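Local structure of restriction endonuclease S subunits (Thermoanaerobacter tengcongensis, 3OKG) at residues Ser139-Ile142 with Thr143-Thr147. The protein probably binds DNA as the specificity subunit of a type I restriction-modification system, whose methyltransferase is built from M and S polypeptides. Sequence-based numbering, arbitrary orientation.
Sequences SDFI and TNQLT
Asn144 N donates to Asp140 O (2.8 Å, N-H...O angle 154°), an i to i+4 bond closing one short helical turn. The next bond is shorter in span: Gln145 N reaches Ile142 O at 2.9 Å, and a type I beta turn, Thr143 to Leu146 (Leu146 N to Thr143 O), overlaps it. At the start Ser139 is the N-cap, its OG accepting from Phe141 N at 2.8 Å. Phe141 O is taken by a side chain: Gln145 NE2 bonds it at 3.0 Å, with the oxygen lying in the amide plane but the donor 43° above the carbonyl plane. The Gln145 chain, extended beyond CG, also carries NE2 obliquely to the Phe141 ring, 3.2 Å from CE2, with ring and amide planes 65° apart. A leucine in its place would probably leave Phe141 O without this donor and Leu168 N without the OE1 that accepts from it. A water donates to Ser139 O and accepts from Thr143 OG1, which also bonds Lys100. Asp140 forms salt bridges with Lys100 and with Arg398 of helix 392-407, where Gln401 bonds Ser139 OG and Asp140 N. This ties the start of helix 140-143 to helix 392-407, while Ile142 and Leu146 pack on Phe92 of strand 90-93.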
loop_
_atom_site.group_PDB
_atom_site.type_symbol
_atom_site.label_atom_id
_atom_site.label_comp_id
_atom_site.label_asym_id
_atom_site.label_seq_id
_atom_site.Cartn_x
_atom_site.Cartn_y
_atom_site.Cartn_z
ATOM N N SER A 139 -13.471 0.905 17.445
ATOM C CA SER A 139 -12.602 -0.227 17.752
ATOM C C SER A 139 -13.197 -1.548 17.277
ATOM O O SER A 139 -14.413 -1.749 17.347
ATOM C CB SER A 139 -12.327 -0.354 19.246
ATOM O OG SER A 139 -11.669 -1.594 19.477
ATOM N N ASP A 140 -12.331 -2.453 16.831
ATOM C CA ASP A 140 -12.718 -3.860 16.587
ATOM C C ASP A 140 -13.359 -4.498 17.842
ATOM O O ASP A 140 -14.173 -5.406 17.728
ATOM C CB ASP A 140 -11.488 -4.702 16.202
ATOM C CG ASP A 140 -10.938 -4.378 14.824
ATOM O OD1 ASP A 140 -11.556 -3.595 14.060
ATOM O OD2 ASP A 140 -9.855 -4.920 14.493
ATOM N N PHE A 141 -13.001 -4.019 19.023
ATOM C CA PHE A 141 -13.576 -4.569 20.257
ATOM C C PHE A 141 -15.111 -4.500 20.223
ATOM O O PHE A 141 -15.801 -5.372 20.786
ATOM C CB PHE A 141 -13.038 -3.836 21.496
ATOM C CG PHE A 141 -13.541 -4.408 22.785
ATOM C CD1 PHE A 141 -13.030 -5.607 23.269
ATOM C CD2 PHE A 141 -14.543 -3.772 23.502
ATOM C CE1 PHE A 141 -13.498 -6.149 24.463
ATOM C CE2 PHE A 141 -15.012 -4.312 24.688
ATOM C CZ PHE A 141 -14.493 -5.506 25.161
ATOM N N ILE A 142 -15.642 -3.461 19.573
ATOM C CA ILE A 142 -17.098 -3.288 19.435
ATOM C C ILE A 142 -17.678 -4.135 18.315
ATOM O O ILE A 142 -18.629 -4.885 18.527
ATOM C CB ILE A 142 -17.475 -1.804 19.183
ATOM C CG1 ILE A 142 -17.169 -0.957 20.416
ATOM C CG2 ILE A 142 -18.948 -1.669 18.762
ATOM C CD1 ILE A 142 -17.616 -1.535 21.739
ATOM N N THR A 143 -17.088 -4.010 17.125
ATOM C CA THR A 143 -17.412 -4.832 15.960
ATOM C C THR A 143 -17.539 -6.275 16.318
ATOM O O THR A 143 -18.476 -6.973 15.924
ATOM C CB THR A 143 -16.201 -4.855 14.994
ATOM O OG1 THR A 143 -15.820 -3.529 14.679
ATOM C CG2 THR A 143 -16.488 -5.663 13.716
ATOM N N ASN A 144 -16.534 -6.742 17.050
ATOM C CA ASN A 144 -16.374 -8.157 17.283
ATOM C C ASN A 144 -17.454 -8.695 18.227
ATOM O O ASN A 144 -17.638 -9.917 18.361
ATOM C CB ASN A 144 -14.960 -8.427 17.793
ATOM C CG ASN A 144 -13.873 -8.261 16.681
ATOM O OD1 ASN A 144 -14.175 -8.096 15.481
ATOM N ND2 ASN A 144 -12.604 -8.308 17.094
ATOM N N GLN A 145 -18.190 -7.781 18.856
ATOM C CA GLN A 145 -19.279 -8.181 19.759
ATOM C C GLN A 145 -20.629 -8.319 19.054
ATOM O O GLN A 145 -21.613 -8.816 19.633
ATOM C CB GLN A 145 -19.414 -7.176 20.897
ATOM C CG GLN A 145 -18.276 -7.186 21.890
ATOM C CD GLN A 145 -18.560 -6.205 23.011
ATOM O OE1 GLN A 145 -19.540 -6.351 23.728
ATOM N NE2 GLN A 145 -17.722 -5.182 23.145
ATOM N N LEU A 146 -20.690 -7.890 17.797
ATOM C CA LEU A 146 -21.972 -7.874 17.091
ATOM C C LEU A 146 -22.227 -9.233 16.447
ATOM O O LEU A 146 -21.747 -9.536 15.359
ATOM C CB LEU A 146 -21.987 -6.748 16.052
ATOM C CG LEU A 146 -21.832 -5.378 16.724
ATOM C CD1 LEU A 146 -21.686 -4.325 15.616
ATOM C CD2 LEU A 146 -23.016 -5.061 17.624
ATOM N N THR A 147 -22.988 -10.065 17.132
ATOM C CA THR A 147 -23.098 -11.446 16.697
ATOM C C THR A 147 -23.743 -11.654 15.329
ATOM O O THR A 147 -23.355 -12.578 14.607
ATOM C CB THR A 147 -23.810 -12.273 17.777
ATOM O OG1 THR A 147 -25.123 -11.755 17.989
ATOM C CG2 THR A 147 -23.036 -12.136 19.016
HETATM O O HOH W 1 -16.170 -0.789 15.280
#